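Fatty Acyl-Adenylate Ligase (Escherichia coli, PDB 3PBK) belongs to the AMP-binding enzyme family of the ANL clan and, in this model, holds 5'-O-[(S)-(dodecanoyloxy)(hydroxy)phosphoryl]adenosine in its pocket. Local coordinates at residues A[179-184]-A[337-342]; A[191-196]-A[422-427]; A[413-418]-A[438-443]; A[173-178]-A[196-201]. All coordinates share one frame; numbering follows the deposited sequence.

Contact 1 (A[179-184]-A[337-342]); sequences YLQYTS and GLAENA. With 1ZZ (5'-O-[(S)-(dodecanoyloxy)(hydroxy)phosphoryl]adenosine), chain C.
S184 and E340 make the polar link between these two segments. S184 OG donates to E340 OE2 over 3.0 Å and comes from above the carboxylate, 57° out of its plane. The E340 chain bends at its second torsion (chi2 82°), which brings the carboxylate round to the serine. The same OE2 also accepts from Y424 OH, so two hydroxyl groups grip one carboxylate oxygen.

One backbone N-H of this contact bonds to the ligand. A339 N donates to O3 of 1ZZ at 2.8 Å, and the bond is bent, with 132° at the hydrogen. T183 OG1 stands 3.8 Å from the phosphate oxygen O4 of 1ZZ. L338 CB packs 3.5 Å from C13 of the ligand.

The apolar part centres on A339. Its methyl CB meets Q181 CG at 3.6 Å. Further along, the tip of the Y179 side chain reaches toward A342, with OH 4.4 Å from CB. V193 also packs against S184 and A339.

T183 and S184 open the Ser/Thr-rich loop of the family, and G337 to E340 belong to its Tyr-Gly-x-x-Glu motif. The contact is buried. Its chemistry implies that the serine–glutamate bond ties the two motifs together beside the phosphate, while a backbone N-H addresses the phosphate itself.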
# COMPACT_ATOMS: atom_id res chain seq x y z
N TYR A 179 16.29 -4.89 0.55
CA TYR A 179 15.17 -5.70 0.09
C TYR A 179 14.62 -5.16 -1.23
O TYR A 179 14.95 -4.05 -1.64
CB TYR A 179 14.07 -5.74 1.16
CG TYR A 179 13.32 -4.43 1.29
CD1 TYR A 179 13.69 -3.49 2.24
CD2 TYR A 179 12.26 -4.13 0.45
CE1 TYR A 179 13.02 -2.28 2.36
CE2 TYR A 179 11.58 -2.93 0.56
CZ TYR A 179 11.96 -2.00 1.51
OH TYR A 179 11.28 -0.80 1.62
N LEU A 180 13.78 -5.95 -1.90
CA LEU A 180 13.17 -5.53 -3.15
C LEU A 180 11.66 -5.53 -3.02
O LEU A 180 11.09 -6.48 -2.50
CB LEU A 180 13.58 -6.45 -4.30
CG LEU A 180 15.06 -6.60 -4.59
CD1 LEU A 180 15.27 -7.46 -5.82
CD2 LEU A 180 15.68 -5.23 -4.77
N GLN A 181 11.02 -4.48 -3.49
CA GLN A 181 9.58 -4.36 -3.37
C GLN A 181 8.90 -4.53 -4.71
O GLN A 181 9.03 -3.68 -5.58
CB GLN A 181 9.21 -3.00 -2.78
CG GLN A 181 7.72 -2.77 -2.67
CD GLN A 181 7.04 -3.75 -1.74
OE1 GLN A 181 7.04 -3.59 -0.52
NE2 GLN A 181 6.45 -4.79 -2.32
N TYR A 182 8.15 -5.62 -4.87
CA TYR A 182 7.61 -5.97 -6.18
C TYR A 182 6.16 -5.55 -6.48
O TYR A 182 5.67 -5.78 -7.58
CB TYR A 182 7.80 -7.45 -6.48
CG TYR A 182 9.10 -7.72 -7.19
CD1 TYR A 182 10.25 -8.04 -6.48
CD2 TYR A 182 9.18 -7.65 -8.57
CE1 TYR A 182 11.45 -8.29 -7.12
CE2 TYR A 182 10.37 -7.91 -9.23
CZ TYR A 182 11.50 -8.22 -8.49
OH TYR A 182 12.70 -8.47 -9.14
N THR A 183 5.49 -4.94 -5.52
CA THR A 183 4.12 -4.51 -5.78
C THR A 183 4.05 -3.62 -7.02
O THR A 183 2.98 -3.43 -7.60
CB THR A 183 3.48 -3.78 -4.58
OG1 THR A 183 4.11 -2.50 -4.36
CG2 THR A 183 3.53 -4.65 -3.31
N SER A 184 5.20 -3.10 -7.44
CA SER A 184 5.23 -2.09 -8.50
C SER A 184 5.10 -2.59 -9.95
O SER A 184 4.99 -1.78 -10.88
CB SER A 184 6.48 -1.22 -8.35
OG SER A 184 6.45 -0.54 -7.12
N GLY A 337 2.15 8.25 -0.34
CA GLY A 337 3.40 7.53 -0.52
C GLY A 337 3.41 6.58 -1.70
O GLY A 337 2.41 6.43 -2.40
N LEU A 338 4.56 5.95 -1.94
CA LEU A 338 4.66 4.87 -2.91
C LEU A 338 5.90 4.05 -2.61
O LEU A 338 6.71 4.45 -1.79
CB LEU A 338 4.70 5.38 -4.35
CG LEU A 338 5.78 6.35 -4.79
CD1 LEU A 338 5.66 6.60 -6.29
CD2 LEU A 338 5.69 7.66 -4.02
N ALA A 339 6.03 2.89 -3.25
CA ALA A 339 7.11 1.97 -2.93
C ALA A 339 8.41 2.57 -3.40
O ALA A 339 9.45 2.41 -2.75
CB ALA A 339 6.88 0.63 -3.59
N GLU A 340 8.34 3.29 -4.52
CA GLU A 340 9.50 3.87 -5.16
C GLU A 340 10.19 4.92 -4.30
O GLU A 340 11.21 5.48 -4.68
CB GLU A 340 9.13 4.47 -6.53
CG GLU A 340 8.87 3.44 -7.64
CD GLU A 340 7.46 2.85 -7.61
OE1 GLU A 340 6.70 3.16 -6.66
OE2 GLU A 340 7.12 2.08 -8.53
N ASN A 341 9.62 5.18 -3.13
CA ASN A 341 10.23 6.07 -2.14
C ASN A 341 10.27 5.34 -0.80
O ASN A 341 10.18 5.96 0.25
CB ASN A 341 9.42 7.36 -2.02
CG ASN A 341 10.16 8.46 -1.23
OD1 ASN A 341 9.70 8.89 -0.17
ND2 ASN A 341 11.28 8.92 -1.77
N ALA A 342 10.41 4.01 -0.86
CA ALA A 342 10.30 3.14 0.31
C ALA A 342 8.85 3.04 0.81
O ALA A 342 8.25 1.98 0.82
CB ALA A 342 11.24 3.58 1.43
P 1ZZ C . 2.31 1.58 -2.99
C1 1ZZ C . 3.74 3.82 11.63
N1 1ZZ C . -1.50 6.52 -3.62
O1 1ZZ C . 0.40 2.75 -0.52
C2 1ZZ C . 4.00 4.42 10.27
N2 1ZZ C . -1.48 7.24 -1.53
O2 1ZZ C . 2.44 2.10 -1.43
C3 1ZZ C . 3.00 4.12 9.16
N3 1ZZ C . -3.26 8.19 -4.42
O3 1ZZ C . 3.61 1.67 -3.91
C4 1ZZ C . 3.22 4.92 7.86
N4 1ZZ C . -4.04 9.62 -2.77
O4 1ZZ C . 1.91 0.27 -3.04
C5 1ZZ C . 2.13 5.09 6.81
N5 1ZZ C . -3.15 9.45 -0.51
O5 1ZZ C . 1.22 2.50 -3.71
C6 1ZZ C . 2.69 5.33 5.43
O6 1ZZ C . -0.40 4.67 -4.34
C7 1ZZ C . 2.00 6.23 4.45
O7 1ZZ C . -0.73 6.74 -7.19
C8 1ZZ C . 2.17 5.92 2.98
O8 1ZZ C . 1.98 6.44 -6.34
C9 1ZZ C . 0.94 5.70 2.09
C10 1ZZ C . 0.86 4.52 1.15
C11 1ZZ C . 1.96 3.91 0.40
C12 1ZZ C . 1.55 3.00 -0.65
C13 1ZZ C . 1.74 3.51 -4.54
C14 1ZZ C . 0.73 4.46 -5.20
C15 1ZZ C . 0.99 5.94 -5.52
C16 1ZZ C . -0.37 6.37 -5.88
C17 1ZZ C . -1.21 5.72 -4.83
C18 1ZZ C . -0.95 6.34 -2.42
C19 1ZZ C . -2.40 8.01 -2.24
C20 1ZZ C . -2.44 7.60 -3.48
C21 1ZZ C . -4.06 9.20 -4.01
C22 1ZZ C . -3.18 9.00 -1.84

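Contact 2 (A[191-196]-A[422-427]); sequences RGVIIT and SGYFGD
S422 meets the far end of segment 191-196. Its OG lies 3.4 Å from T196 CG2, and its hydroxyl is hydrogen-bonded to E199. G423 O accepts from I194 N at 3.1 Å.

Y424 is bridged to V193 by backbone. Its ring covers the R191 chain: R191 CD sits 3.7 Å above the ring centre, a CH-pi contact 8° off the normal. The guanidinium follows, its plane turned only 20° from that of the ring. The bend at chi3 of R191 (-47°) carries it toward the hydroxyl end. R191 NH1 is near Y424 OH, but the angle is poor for a bond. The hydroxyl bonds instead to E340, and R191 NH2 to S184 O. V193 CG2 touches Y424 CE1 at 3.8 Å.

F425 N donates to G192 O at 2.6 Å. F425 CB packs on I194 CG1. A type II turn then runs from Y424 to D427, whose side chain caps the helix 428-437.

Two backbone bonds thus fix the loop against the strand. The arginine and the tyrosine it lies over each send their polar end on to S184 and E340, which adjoin the pocket residues T183 and A339.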
# COMPACT_ATOMS: atom_id res chain seq x y z
N ARG A 191 8.30 -5.36 -11.93
CA ARG A 191 9.31 -4.37 -11.59
C ARG A 191 9.69 -4.48 -10.13
O ARG A 191 8.82 -4.61 -9.27
CB ARG A 191 8.81 -2.96 -11.90
CG ARG A 191 8.88 -2.58 -13.36
CD ARG A 191 8.48 -1.13 -13.55
NE ARG A 191 7.25 -0.82 -12.82
CZ ARG A 191 6.62 0.35 -12.87
NH1 ARG A 191 7.11 1.33 -13.62
NH2 ARG A 191 5.49 0.55 -12.16
N GLY A 192 10.98 -4.42 -9.84
CA GLY A 192 11.44 -4.52 -8.47
C GLY A 192 12.06 -3.23 -7.95
O GLY A 192 13.09 -2.80 -8.47
N VAL A 193 11.45 -2.63 -6.94
CA VAL A 193 11.99 -1.42 -6.34
C VAL A 193 13.19 -1.82 -5.49
O VAL A 193 13.06 -2.66 -4.62
CB VAL A 193 10.93 -0.66 -5.49
CG1 VAL A 193 11.53 0.56 -4.84
CG2 VAL A 193 9.76 -0.23 -6.35
N ILE A 194 14.36 -1.26 -5.77
CA ILE A 194 15.55 -1.52 -4.94
C ILE A 194 15.56 -0.56 -3.77
O ILE A 194 15.48 0.65 -3.95
CB ILE A 194 16.88 -1.34 -5.70
CG1 ILE A 194 17.02 -2.41 -6.78
CG2 ILE A 194 18.05 -1.41 -4.73
CD1 ILE A 194 18.08 -2.10 -7.79
N ILE A 195 15.65 -1.11 -2.57
CA ILE A 195 15.70 -0.26 -1.39
C ILE A 195 17.00 -0.55 -0.64
O ILE A 195 17.20 -1.66 -0.17
CB ILE A 195 14.44 -0.49 -0.50
CG1 ILE A 195 13.17 -0.03 -1.23
CG2 ILE A 195 14.55 0.26 0.81
CD1 ILE A 195 13.22 1.42 -1.71
N THR A 196 17.89 0.44 -0.56
CA THR A 196 19.13 0.27 0.20
C THR A 196 18.87 0.52 1.68
O THR A 196 17.83 1.05 2.06
CB THR A 196 20.27 1.20 -0.28
OG1 THR A 196 20.05 2.56 0.13
CG2 THR A 196 20.41 1.13 -1.80
N SER A 422 16.74 3.42 -5.70
CA SER A 422 17.93 3.48 -6.52
C SER A 422 17.54 3.26 -7.97
O SER A 422 18.24 3.67 -8.89
CB SER A 422 18.94 2.44 -6.07
OG SER A 422 19.26 2.60 -4.69
N GLY A 423 16.38 2.62 -8.13
CA GLY A 423 15.83 2.29 -9.43
C GLY A 423 15.20 0.91 -9.36
O GLY A 423 15.19 0.28 -8.32
N TYR A 424 14.68 0.45 -10.49
CA TYR A 424 14.10 -0.89 -10.57
C TYR A 424 15.20 -1.90 -10.80
O TYR A 424 16.08 -1.69 -11.63
CB TYR A 424 13.05 -0.99 -11.68
CG TYR A 424 11.83 -0.13 -11.43
CD1 TYR A 424 10.98 -0.38 -10.36
CD2 TYR A 424 11.53 0.93 -12.27
CE1 TYR A 424 9.88 0.41 -10.13
CE2 TYR A 424 10.42 1.73 -12.04
CZ TYR A 424 9.60 1.47 -10.97
OH TYR A 424 8.51 2.26 -10.75
N PHE A 425 15.14 -2.99 -10.05
CA PHE A 425 16.16 -4.03 -10.09
C PHE A 425 16.41 -4.58 -11.50
O PHE A 425 15.52 -5.16 -12.11
CB PHE A 425 15.79 -5.17 -9.15
CG PHE A 425 16.83 -6.22 -9.05
CD1 PHE A 425 17.92 -6.05 -8.20
CD2 PHE A 425 16.74 -7.37 -9.79
CE1 PHE A 425 18.90 -7.00 -8.10
CE2 PHE A 425 17.72 -8.34 -9.70
CZ PHE A 425 18.80 -8.16 -8.85
N GLY A 426 17.62 -4.39 -12.00
CA GLY A 426 17.96 -4.85 -13.33
C GLY A 426 17.78 -3.78 -14.39
O GLY A 426 18.46 -3.79 -15.42
N ASP A 427 16.86 -2.85 -14.14
CA ASP A 427 16.62 -1.73 -15.05
C ASP A 427 17.77 -0.73 -15.00
O ASP A 427 17.91 -0.02 -14.02
CB ASP A 427 15.32 -1.02 -14.68
CG ASP A 427 14.90 -0.02 -15.74
OD1 ASP A 427 15.80 0.48 -16.46
OD2 ASP A 427 13.68 0.27 -15.85

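Contact 3 (A[413-418]-A[438-443]); sequences ICISGP and GWLDTG
Strands 413-416 and 440-442 run antiparallel, with their axes 4.8 Å apart and their directions 137° apart. I415 and L440 form the hydrogen-bonded pair: I415 N donates to L440 O and L440 N to I415 O, both at 3.0 Å. C414 and D441 form the non-hydrogen-bonded pair beside it.

At the end of the ladder I413 O takes two donors, T442 N and T442 OG1. The hydroxyl is 2.7 Å from I413 O and tilted 20° from the carbonyl plane. A first torsion of 64° swings T442 OG1 back beside its own N-H, and both reach I413 O. T442 OG1 also accepts from D444 N. T442, G443 and D444 are the Thr-Gly-Asp motif of the family, and D444 is hydrogen-bonded to the bound 1ZZ. The strands are part of the antiparallel sheet that also includes strands 394-398 and 444-449.

D441 OD1 accepts from G443 N at 2.7 Å, an Asx turn at the corner of the chain.

On the face of I415 and L440, the two side chains run alongside each other in the same direction, with CD1 of I415 3.9 Å from CD2 of L440. The T442 side chain runs across that of I415, and its CG2 touches I415 CG1. On the face of C414, the W439 ring turns back over the strand. S416 CB stands over its six-membered ring at 3.6 Å from the centroid, and C414 O lies at the ring edge. R398 adds a cation-pi contact to W439.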
# COMPACT_ATOMS: atom_id res chain seq x y z
N ILE A 413 3.32 14.46 -10.16
CA ILE A 413 3.96 14.61 -8.86
C ILE A 413 5.38 14.02 -8.87
O ILE A 413 5.55 12.82 -9.06
CB ILE A 413 3.15 13.89 -7.79
CG1 ILE A 413 1.75 14.47 -7.71
CG2 ILE A 413 3.83 13.99 -6.46
CD1 ILE A 413 0.82 13.68 -6.80
N CYS A 414 6.39 14.85 -8.66
CA CYS A 414 7.77 14.38 -8.67
C CYS A 414 8.41 14.51 -7.30
O CYS A 414 8.25 15.52 -6.62
CB CYS A 414 8.60 15.15 -9.69
SG CYS A 414 8.03 14.99 -11.39
N ILE A 415 9.14 13.48 -6.90
CA ILE A 415 9.73 13.41 -5.57
C ILE A 415 11.25 13.32 -5.65
O ILE A 415 11.80 12.98 -6.69
CB ILE A 415 9.19 12.21 -4.79
CG1 ILE A 415 9.35 10.92 -5.59
CG2 ILE A 415 7.73 12.43 -4.45
CD1 ILE A 415 8.97 9.67 -4.82
N SER A 416 11.92 13.62 -4.54
CA SER A 416 13.36 13.55 -4.45
C SER A 416 13.80 13.62 -3.01
O SER A 416 13.05 14.11 -2.16
CB SER A 416 14.00 14.71 -5.21
OG SER A 416 13.88 15.90 -4.46
N GLY A 417 15.01 13.17 -2.73
CA GLY A 417 15.52 13.11 -1.37
C GLY A 417 15.96 11.71 -1.00
O GLY A 417 15.80 10.78 -1.78
N PRO A 418 16.48 11.55 0.21
CA PRO A 418 17.18 10.35 0.69
C PRO A 418 16.37 9.06 0.58
O PRO A 418 16.95 8.00 0.35
CB PRO A 418 17.42 10.65 2.16
CG PRO A 418 17.33 12.12 2.26
CD PRO A 418 16.29 12.53 1.28
N GLY A 438 18.15 12.93 -9.84
CA GLY A 438 17.81 12.91 -8.43
C GLY A 438 16.31 13.01 -8.22
O GLY A 438 15.84 13.04 -7.08
N TRP A 439 15.58 13.08 -9.33
CA TRP A 439 14.12 13.17 -9.32
C TRP A 439 13.46 11.92 -9.88
O TRP A 439 14.01 11.24 -10.75
CB TRP A 439 13.63 14.35 -10.16
CG TRP A 439 13.86 15.65 -9.53
CD1 TRP A 439 14.84 16.52 -9.83
CD2 TRP A 439 13.08 16.24 -8.48
NE1 TRP A 439 14.75 17.63 -9.02
CE2 TRP A 439 13.67 17.49 -8.19
CE3 TRP A 439 11.96 15.84 -7.76
CZ2 TRP A 439 13.17 18.34 -7.21
CZ3 TRP A 439 11.47 16.70 -6.78
CH2 TRP A 439 12.08 17.93 -6.52
N LEU A 440 12.26 11.66 -9.40
CA LEU A 440 11.46 10.58 -9.94
C LEU A 440 10.07 11.12 -10.21
O LEU A 440 9.51 11.83 -9.38
CB LEU A 440 11.35 9.43 -8.95
CG LEU A 440 10.35 8.39 -9.42
CD1 LEU A 440 11.06 7.24 -10.07
CD2 LEU A 440 9.54 7.90 -8.26
N ASP A 441 9.53 10.77 -11.37
CA ASP A 441 8.13 11.04 -11.68
C ASP A 441 7.26 9.89 -11.18
O ASP A 441 7.35 8.78 -11.68
CB ASP A 441 7.97 11.19 -13.18
CG ASP A 441 6.54 11.40 -13.60
OD1 ASP A 441 5.66 11.14 -12.76
OD2 ASP A 441 6.31 11.83 -14.75
N THR A 442 6.41 10.15 -10.19
CA THR A 442 5.64 9.09 -9.55
C THR A 442 4.50 8.56 -10.42
O THR A 442 3.95 7.51 -10.15
CB THR A 442 5.00 9.58 -8.26
OG1 THR A 442 4.06 10.60 -8.58
CG2 THR A 442 6.05 10.15 -7.32
N GLY A 443 4.13 9.29 -11.46
CA GLY A 443 3.03 8.87 -12.30
C GLY A 443 1.69 9.18 -11.64
O GLY A 443 0.66 8.64 -12.03

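Contact 4 (A[173-178]-A[196-201]); sequences VPNDIA and THREVM
I177 and T196 face each other as an antiparallel non-hydrogen-bonded pair, with CA atoms 4.1 Å apart and side chains that splay apart. Segment 173-178 enters this pair from a type I turn that spans V173 to D176. Segment 196-201 leaves it as the start of helix 197-211. Two carbonyls of the turn region accept from the first N-H groups of the helix. P174 O accepts from R198 N at 2.8 Å, and D176 O accepts from H197 N at 2.9 Å. D176 O also receives a CA-H...O contact from T196 CA.

The side chains meet mainly around H197. A178 CB lies over the centre of the imidazole face, 4.0 Å from the centroid and 4° off the normal, a CH-pi contact. D176 CB comes to the ring edge, in plane, 3.9 Å from H197 CD2. With CG anti to the carbonyl carbon (chi1 -78°), H197 turns one ring face to A178 and an edge to D176. Its ND1 is hydrogen-bonded to L22 N, which probably fixes the rotation of the ring and links it to helix 22-29. P174 CB and R198 CB touch at 4.1 Å. R198 bends at chi3 and carries its guanidinium beside N175, the two flat groups nearly perpendicular at 83°.

T196 OG1 accepts from E199 N at 3.2 Å, and E199 OE1 accepts from T196 N, approached from above the carboxylate plane. These reciprocal bonds define a capping box, here at the step from the second strand of a two-stranded antiparallel pair into a helix.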
# COMPACT_ATOMS: atom_id res chain seq x y z
N VAL A 173 26.45 -2.24 5.43
CA VAL A 173 26.68 -0.79 5.29
C VAL A 173 25.52 -0.11 4.55
O VAL A 173 24.78 -0.76 3.80
CB VAL A 173 28.02 -0.44 4.57
CG1 VAL A 173 28.87 -1.68 4.36
CG2 VAL A 173 27.75 0.27 3.23
N PRO A 174 25.36 1.21 4.77
CA PRO A 174 24.24 2.00 4.24
C PRO A 174 23.88 1.73 2.78
O PRO A 174 22.69 1.66 2.48
CB PRO A 174 24.74 3.43 4.41
CG PRO A 174 25.53 3.36 5.64
CD PRO A 174 26.22 2.03 5.63
N ASN A 175 24.85 1.58 1.89
CA ASN A 175 24.52 1.48 0.48
C ASN A 175 24.20 0.10 -0.03
O ASN A 175 23.95 -0.09 -1.21
CB ASN A 175 25.59 2.14 -0.38
CG ASN A 175 25.41 3.63 -0.43
OD1 ASN A 175 26.36 4.38 -0.68
ND2 ASN A 175 24.17 4.09 -0.19
N ASP A 176 24.19 -0.87 0.88
CA ASP A 176 23.77 -2.22 0.54
C ASP A 176 22.28 -2.25 0.22
O ASP A 176 21.51 -1.40 0.69
CB ASP A 176 24.08 -3.19 1.68
CG ASP A 176 25.55 -3.59 1.74
OD1 ASP A 176 26.28 -3.34 0.75
OD2 ASP A 176 25.98 -4.17 2.76
N ILE A 177 21.88 -3.20 -0.61
CA ILE A 177 20.47 -3.44 -0.86
C ILE A 177 19.85 -4.22 0.31
O ILE A 177 20.37 -5.27 0.72
CB ILE A 177 20.28 -4.19 -2.19
CG1 ILE A 177 20.79 -3.32 -3.36
CG2 ILE A 177 18.82 -4.60 -2.37
CD1 ILE A 177 20.53 -3.88 -4.75
N ALA A 178 18.77 -3.69 0.87
CA ALA A 178 18.12 -4.32 2.02
C ALA A 178 17.06 -5.30 1.54
O ALA A 178 16.96 -6.41 2.04
CB ALA A 178 17.50 -3.29 2.92
N THR A 196 17.89 0.44 -0.56
CA THR A 196 19.13 0.27 0.20
C THR A 196 18.87 0.52 1.68
O THR A 196 17.83 1.05 2.06
CB THR A 196 20.27 1.20 -0.28
OG1 THR A 196 20.05 2.56 0.13
CG2 THR A 196 20.41 1.13 -1.80
N HIS A 197 19.80 0.13 2.53
CA HIS A 197 19.64 0.45 3.94
C HIS A 197 19.48 1.94 4.15
O HIS A 197 18.63 2.37 4.93
CB HIS A 197 20.82 -0.06 4.75
CG HIS A 197 20.77 -1.53 5.03
ND1 HIS A 197 20.03 -2.06 6.05
CD2 HIS A 197 21.37 -2.57 4.41
CE1 HIS A 197 20.17 -3.37 6.06
NE2 HIS A 197 20.98 -3.71 5.07
N ARG A 198 20.27 2.74 3.45
CA ARG A 198 20.24 4.19 3.63
C ARG A 198 18.87 4.76 3.32
O ARG A 198 18.36 5.62 4.03
CB ARG A 198 21.28 4.90 2.77
CG ARG A 198 21.31 6.39 3.03
CD ARG A 198 22.02 7.13 1.93
NE ARG A 198 21.10 7.64 0.91
CZ ARG A 198 20.99 7.15 -0.32
NH1 ARG A 198 21.73 6.10 -0.73
NH2 ARG A 198 20.12 7.70 -1.16
N GLU A 199 18.28 4.27 2.23
CA GLU A 199 16.99 4.75 1.78
C GLU A 199 15.87 4.37 2.74
O GLU A 199 15.10 5.22 3.17
CB GLU A 199 16.73 4.24 0.36
CG GLU A 199 17.69 4.86 -0.65
CD GLU A 199 17.91 4.02 -1.90
OE1 GLU A 199 17.12 3.07 -2.14
OE2 GLU A 199 18.87 4.31 -2.64
N VAL A 200 15.78 3.09 3.11
CA VAL A 200 14.71 2.69 4.01
C VAL A 200 14.87 3.38 5.36
O VAL A 200 13.89 3.63 6.06
CB VAL A 200 14.62 1.15 4.18
CG1 VAL A 200 15.67 0.67 5.16
CG2 VAL A 200 13.24 0.74 4.66
N MSE A 201 16.11 3.71 5.73
CA MSE A 201 16.34 4.40 6.99
C MSE A 201 15.95 5.86 6.90
O MSE A 201 15.34 6.40 7.82
CB MSE A 201 17.79 4.24 7.45
CG MSE A 201 18.10 2.85 7.96
SE MSE A 201 16.77 2.05 9.20
CE MSE A 201 16.75 3.44 10.59

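How the contacts relate
Contacts 1, 2 and 4 share the strand pair 177-181 and 193-196. T196 belongs to both contact 2 and contact 4. Contact 1 is closest to the ligand: it holds T183, G337, L338 and A339 of the 1ZZ pocket. Contact 2 lies behind it, with centres 8 Å apart; two polar links join them, and S184 OG packs 3.4 Å from V193 CG2. Contact 3 borders the pocket from another sheet, the T442 side chain about 5 Å from 1ZZ, and packs on contact 1 through L338 CD1 and T442 CB at 3.6 Å. Contact 4 is more remote, its centre 14 Å from that of contact 1, yet Y179 CE1 reaches V200 CG2 at 3.8 Å.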